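Local coordinates for protein putative sortase (Streptococcus pneumoniae, PDB 2W1K) that probably acts as a class C sortase, a transpeptidase that joins pilin subunits covalently during assembly of the pneumococcal pilus, at residues A[123-128]-A[172-177]; A[113-118]-A[179-184]. All blocks are in the same frame, centred on the assembly; numbering follows the deposited sequence.

Contact 1. Residues A[123-128]-A[172-177]; sequences RHLDQL and LITCDP
Leu125 and Leu172 meet through aliphatic carbons alone, without a flat group between them. On the side turned from the strand, the ring of His124 carries CB of Arg123 on one face, 4.0 Å above the plane and over its centre. The contact itself rests on Leu125, which the short 3-10 turn that ends at Gln127 directs at the strand. Leu125 CD1 lies 3.6 Å from Leu172 CB, and Leu125 CD2 is 3.9 Å from Leu172 CD2, the two side chains crossing at about a right angle. In Leu125, CG stands beside the backbone N and opposite the carbonyl carbon (chi1 -81°), which sends both methyls across to the strand. Leu125 CD1 also passes Thr174 CG2 at 4.1 Å as the two side chains slide by in opposite directions. Thr174 splits its roles: the methyl meets Leu125, while OG1, anti to its own N (chi1 -168°), hydrogen-bonds with Gly112 O. Further along, OD1 of Asp126 and OD1 of Asp176 stand 6.4 Å apart, and the guanidinium of Arg114 forms a salt bridge to each, which probably offsets the repulsion between them. The turn is closed by a backbone bond, Gln127 N to His124 O at 3.0 Å. Residues 172-175 read Leu-Ile-Thr-Cys, the end of the family's TLxTC signature, whose cysteine is the nucleophile in sortases; Cys175 lies beyond the leucine packing. Strand 168-176 runs between strands 106-111 and 183-196, and Leu172 packs on Phe189 of the latter, on Ile69 of strand 65-69 and on Phe122 in the loop that leads to Leu125.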
loop_
_atom_site.group_PDB
_atom_site.type_symbol
_atom_site.label_atom_id
_atom_site.label_comp_id
_atom_site.label_asym_id
_atom_site.label_seq_id
_atom_site.Cartn_x
_atom_site.Cartn_y
_atom_site.Cartn_z
ATOM N N ARG A 123 5.764 8.226 9.739
ATOM C CA ARG A 123 5.952 9.442 10.606
ATOM C C ARG A 123 5.891 10.724 9.757
ATOM O O ARG A 123 5.210 11.764 10.123
ATOM C CB ARG A 123 7.301 9.376 11.327
ATOM C CG ARG A 123 7.382 10.378 12.513
ATOM C CD ARG A 123 8.460 9.934 13.470
ATOM N NE ARG A 123 8.135 8.607 14.049
ATOM C CZ ARG A 123 8.971 7.924 14.832
ATOM N NH1 ARG A 123 10.178 8.437 15.135
ATOM N NH2 ARG A 123 8.591 6.741 15.335
ATOM N N HIS A 124 6.556 10.653 8.601
ATOM C CA HIS A 124 6.839 11.832 7.743
ATOM C C HIS A 124 6.051 12.044 6.434
ATOM O O HIS A 124 6.457 12.827 5.567
ATOM C CB HIS A 124 8.320 11.837 7.359
ATOM C CG HIS A 124 9.244 11.775 8.554
ATOM N ND1 HIS A 124 9.292 12.781 9.522
ATOM C CD2 HIS A 124 10.172 10.848 8.920
ATOM C CE1 HIS A 124 10.197 12.456 10.430
ATOM N NE2 HIS A 124 10.722 11.283 10.104
ATOM N N LEU A 125 4.920 11.416 6.282
ATOM C CA LEU A 125 4.131 11.634 5.073
ATOM C C LEU A 125 3.802 13.089 4.838
ATOM O O LEU A 125 3.466 13.493 3.715
ATOM C CB LEU A 125 2.818 10.894 5.236
ATOM C CG LEU A 125 2.907 9.403 4.921
ATOM C CD1 LEU A 125 1.549 8.728 4.762
ATOM C CD2 LEU A 125 3.721 9.170 3.767
ATOM N N ASP A 126 3.819 13.891 5.909
ATOM C CA ASP A 126 3.363 15.324 5.777
ATOM C C ASP A 126 4.400 16.153 4.982
ATOM O O ASP A 126 4.102 17.233 4.510
ATOM C CB ASP A 126 3.134 15.970 7.142
ATOM C CG ASP A 126 4.369 15.905 8.018
ATOM O OD1 ASP A 126 4.804 14.826 8.437
ATOM O OD2 ASP A 126 4.967 16.936 8.279
ATOM N N GLN A 127 5.609 15.619 4.825
ATOM C CA GLN A 127 6.642 16.236 4.004
ATOM C C GLN A 127 6.562 16.106 2.454
ATOM O O GLN A 127 7.290 16.808 1.757
ATOM C CB GLN A 127 7.932 15.629 4.436
ATOM C CG GLN A 127 8.353 16.154 5.767
ATOM C CD GLN A 127 9.588 15.475 6.299
ATOM O OE1 GLN A 127 9.810 15.462 7.500
ATOM N NE2 GLN A 127 10.412 14.899 5.397
ATOM N N LEU A 128 5.739 15.174 1.957
ATOM C CA LEU A 128 5.618 14.855 0.575
ATOM C C LEU A 128 5.094 16.060 -0.170
ATOM O O LEU A 128 4.164 16.735 0.343
ATOM C CB LEU A 128 4.650 13.680 0.394
ATOM C CG LEU A 128 5.250 12.326 0.773
ATOM C CD1 LEU A 128 4.119 11.260 0.947
ATOM C CD2 LEU A 128 6.299 11.975 -0.288
ATOM N N LEU A 172 -2.243 6.776 0.832
ATOM C CA LEU A 172 -1.532 6.465 2.094
ATOM C C LEU A 172 -2.322 7.074 3.276
ATOM O O LEU A 172 -2.705 8.254 3.242
ATOM C CB LEU A 172 -0.127 7.036 2.057
ATOM C CG LEU A 172 0.926 6.178 1.344
ATOM C CD1 LEU A 172 0.565 5.067 0.355
ATOM C CD2 LEU A 172 2.270 6.775 1.048
ATOM N N ILE A 173 -2.552 6.283 4.337
ATOM C CA ILE A 173 -3.278 6.836 5.485
ATOM C C ILE A 173 -2.475 6.617 6.763
ATOM O O ILE A 173 -1.932 5.542 6.983
ATOM C CB ILE A 173 -4.695 6.166 5.671
ATOM C CG1 ILE A 173 -5.437 6.887 6.829
ATOM C CG2 ILE A 173 -4.541 4.614 5.867
ATOM C CD1 ILE A 173 -6.966 6.544 6.912
ATOM N N THR A 174 -2.456 7.642 7.620
ATOM C CA THR A 174 -1.788 7.556 8.909
ATOM C C THR A 174 -2.478 8.465 9.854
ATOM O O THR A 174 -3.400 9.162 9.430
ATOM C CB THR A 174 -0.278 7.915 8.821
ATOM O OG1 THR A 174 0.354 7.556 10.033
ATOM C CG2 THR A 174 0.010 9.428 8.538
ATOM N N CYS A 175 -2.058 8.445 11.150
ATOM C CA CYS A 175 -2.738 9.250 12.170
ATOM C C CYS A 175 -2.213 10.697 12.224
ATOM O O CYS A 175 -1.049 10.974 11.939
ATOM C CB CYS A 175 -2.707 8.532 13.535
ATOM S SG CYS A 175 -3.801 7.104 13.490
ATOM N N ASP A 176 -3.073 11.636 12.558
ATOM C CA ASP A 176 -2.639 13.026 12.607
ATOM C C ASP A 176 -3.579 13.773 13.604
ATOM O O ASP A 176 -4.765 13.469 13.711
ATOM C CB ASP A 176 -2.709 13.573 11.175
ATOM C CG ASP A 176 -2.234 15.014 11.036
ATOM O OD1 ASP A 176 -1.003 15.277 11.095
ATOM O OD2 ASP A 176 -3.115 15.913 10.862
ATOM N N PRO A 177 -3.054 14.791 14.331
ATOM C CA PRO A 177 -1.668 15.223 14.378
ATOM C C PRO A 177 -0.997 14.544 15.599
ATOM O O PRO A 177 -1.670 13.851 16.369
ATOM C CB PRO A 177 -1.800 16.721 14.528
ATOM C CG PRO A 177 -3.006 16.828 15.442
ATOM C CD PRO A 177 -3.957 15.740 14.993
#

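Contact 2. Residues A[113-118]-A[179-184]; sequences HRAEPS and PTFNKR
In the sortase domain, the loop after strand 106-111 faces the turn linking strands 168-176 and 183-196, and here Arg114 and Ala115 of the first pack on the ring of Phe181 in the second. The aliphatic part of the arginine does most of the touching: Arg114 CG is 3.7 Å and Arg114 CB 3.8 Å from Phe181 CE1, with CZ little farther off. Ala115 adds its methyl: Ala115 CB lies 4.2 Å from Phe181 CZ. Both approach the ring obliquely. A bend at chi2 (66°) turns the arginine chain off past the ring, leaving guanidinium and ring planes 42° apart. The head is fixed elsewhere, NE on Arg123 O and NH1 on Cys175 O, so the part of the chain lying against the phenylalanine is held from beyond.

The turn enters strand 183-196 through a classic beta bulge, Asn182 and Lys183 both facing Asp176. Just before it, Phe181 has a left-handed backbone. Its ring also packs over the turn's own main chain, with C of Pro179 3.9 Å above one face and offset toward the rim, and it touches Cys175. Arg184 ties the turn's backbone to the strand: NH1 gives one hydrogen bond to Lys183 O at 2.8 Å and another to Phe181 O at 3.1 Å, standing above both carbonyl planes. Both acceptors lie close to the guanidinium plane, and NH2 of Arg184 forms a salt bridge with Asp43. His113 and Arg184 stand where sortases carry the histidine and arginine that accompany the nucleophilic cysteine.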
loop_
_atom_site.group_PDB
_atom_site.type_symbol
_atom_site.label_atom_id
_atom_site.label_comp_id
_atom_site.label_asym_id
_atom_site.label_seq_id
_atom_site.Cartn_x
_atom_site.Cartn_y
_atom_site.Cartn_z
ATOM N N HIS A 113 1.668 3.283 10.643
ATOM C CA HIS A 113 1.832 4.099 11.875
ATOM C C HIS A 113 2.607 5.381 11.778
ATOM O O HIS A 113 3.517 5.533 10.931
ATOM C CB HIS A 113 2.431 3.262 12.972
ATOM C CG HIS A 113 1.452 2.343 13.594
ATOM N ND1 HIS A 113 0.194 2.780 13.988
ATOM C CD2 HIS A 113 1.578 1.061 14.017
ATOM C CE1 HIS A 113 -0.420 1.786 14.611
ATOM N NE2 HIS A 113 0.413 0.741 14.665
ATOM N N ARG A 114 2.218 6.321 12.639
ATOM C CA ARG A 114 2.812 7.673 12.642
ATOM C C ARG A 114 4.009 7.759 13.612
ATOM O O ARG A 114 5.028 8.427 13.328
ATOM C CB ARG A 114 1.790 8.698 13.095
ATOM C CG ARG A 114 2.260 10.116 12.797
ATOM C CD ARG A 114 2.317 10.253 11.289
ATOM N NE ARG A 114 2.761 11.569 10.809
ATOM C CZ ARG A 114 2.009 12.679 10.648
ATOM N NH1 ARG A 114 0.697 12.772 11.025
ATOM N NH2 ARG A 114 2.633 13.753 10.167
ATOM N N ALA A 115 3.877 7.081 14.735
ATOM C CA ALA A 115 4.849 7.140 15.829
ATOM C C ALA A 115 4.865 5.818 16.644
ATOM O O ALA A 115 4.814 5.834 17.856
ATOM C CB ALA A 115 4.487 8.290 16.730
ATOM N N GLU A 116 4.799 4.702 15.958
ATOM C CA GLU A 116 5.089 3.371 16.461
ATOM C C GLU A 116 6.449 3.296 17.190
ATOM O O GLU A 116 7.433 3.770 16.667
ATOM C CB GLU A 116 5.096 2.398 15.215
ATOM C CG GLU A 116 5.743 1.061 15.434
ATOM C CD GLU A 116 4.841 0.197 16.292
ATOM O OE1 GLU A 116 3.697 0.662 16.625
ATOM O OE2 GLU A 116 5.266 -0.929 16.625
ATOM N N PRO A 117 6.487 2.658 18.390
ATOM C CA PRO A 117 7.643 2.750 19.211
ATOM C C PRO A 117 8.915 2.340 18.492
ATOM O O PRO A 117 9.976 2.781 18.876
ATOM C CB PRO A 117 7.326 1.802 20.393
ATOM C CG PRO A 117 5.924 1.955 20.555
ATOM C CD PRO A 117 5.421 1.921 19.112
ATOM N N SER A 118 8.890 1.523 17.463
ATOM C CA SER A 118 10.236 1.130 17.078
ATOM C C SER A 118 10.643 1.368 15.619
ATOM O O SER A 118 11.741 0.992 15.264
ATOM C CB SER A 118 10.536 -0.316 17.574
ATOM O OG SER A 118 9.349 -1.030 18.037
ATOM N N PRO A 179 0.437 14.653 19.221
ATOM C CA PRO A 179 0.213 13.262 19.679
ATOM C C PRO A 179 -1.265 12.849 19.795
ATOM O O PRO A 179 -1.578 11.777 20.342
ATOM C CB PRO A 179 0.744 13.285 21.100
ATOM C CG PRO A 179 0.067 14.660 21.652
ATOM C CD PRO A 179 0.284 15.617 20.366
ATOM N N THR A 180 -2.143 13.688 19.283
ATOM C CA THR A 180 -3.536 13.576 19.521
ATOM C C THR A 180 -4.124 12.506 18.662
ATOM O O THR A 180 -4.981 11.794 19.145
ATOM C CB THR A 180 -4.205 14.874 19.127
ATOM O OG1 THR A 180 -3.551 15.953 19.805
ATOM C CG2 THR A 180 -5.593 14.882 19.600
ATOM N N PHE A 181 -3.744 12.467 17.377
ATOM C CA PHE A 181 -4.040 11.365 16.500
ATOM C C PHE A 181 -5.515 11.171 16.378
ATOM O O PHE A 181 -5.976 10.068 16.247
ATOM C CB PHE A 181 -3.378 10.054 16.985
ATOM C CG PHE A 181 -1.879 10.095 16.902
ATOM C CD1 PHE A 181 -1.288 10.759 15.861
ATOM C CD2 PHE A 181 -1.091 9.463 17.824
ATOM C CE1 PHE A 181 0.025 10.805 15.711
ATOM C CE2 PHE A 181 0.265 9.561 17.709
ATOM C CZ PHE A 181 0.804 10.221 16.608
ATOM N N ASN A 182 -6.247 12.244 16.466
ATOM C CA ASN A 182 -7.625 12.096 16.424
ATOM C C ASN A 182 -8.156 12.305 15.001
ATOM O O ASN A 182 -9.372 12.249 14.740
ATOM C CB ASN A 182 -8.254 13.049 17.433
ATOM C CG ASN A 182 -8.082 14.492 17.086
ATOM O OD1 ASN A 182 -6.980 14.988 16.724
ATOM N ND2 ASN A 182 -9.181 15.233 17.270
ATOM N N LYS A 183 -7.233 12.519 14.077
ATOM C CA LYS A 183 -7.596 12.645 12.647
ATOM C C LYS A 183 -6.821 11.664 11.764
ATOM O O LYS A 183 -6.034 10.842 12.249
ATOM C CB LYS A 183 -7.458 14.121 12.200
ATOM C CG LYS A 183 -8.448 14.969 13.013
ATOM C CD LYS A 183 -8.492 16.388 12.583
ATOM C CE LYS A 183 -9.613 17.124 13.296
ATOM N NZ LYS A 183 -9.440 18.604 13.052
ATOM N N ARG A 184 -7.101 11.675 10.463
ATOM C CA ARG A 184 -6.339 10.767 9.590
ATOM C C ARG A 184 -5.828 11.642 8.484
ATOM O O ARG A 184 -6.612 12.358 7.854
ATOM C CB ARG A 184 -7.193 9.655 9.038
ATOM C CG ARG A 184 -7.977 8.921 10.072
ATOM C CD ARG A 184 -6.999 8.026 10.843
ATOM N NE ARG A 184 -7.695 7.281 11.869
ATOM C CZ ARG A 184 -7.678 7.589 13.188
ATOM N NH1 ARG A 184 -7.008 8.658 13.687
ATOM N NH2 ARG A 184 -8.325 6.811 14.013
#

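Overall arrangement
Contact 1 is the buried one, made by two leucines and a threonine methyl; contact 2 lies farther out, about 18 Å from the centre of the chain to its own centre against 14 Å, and sets an arginine stem and an exposed alanine against a partly exposed ring. Both hold the excursion between strands 106-111 and 133-137, contact 1 against strand 168-176 and contact 2 against the turn that leads into its neighbour 183-196, contact 1 being nested along the chain inside the loop that contact 2 closes. Their centres are 9 Å apart. Arg114 joins them: its stem serves 113-118 with 179-184, while its guanidinium engages both segments of 123-128 with 172-177.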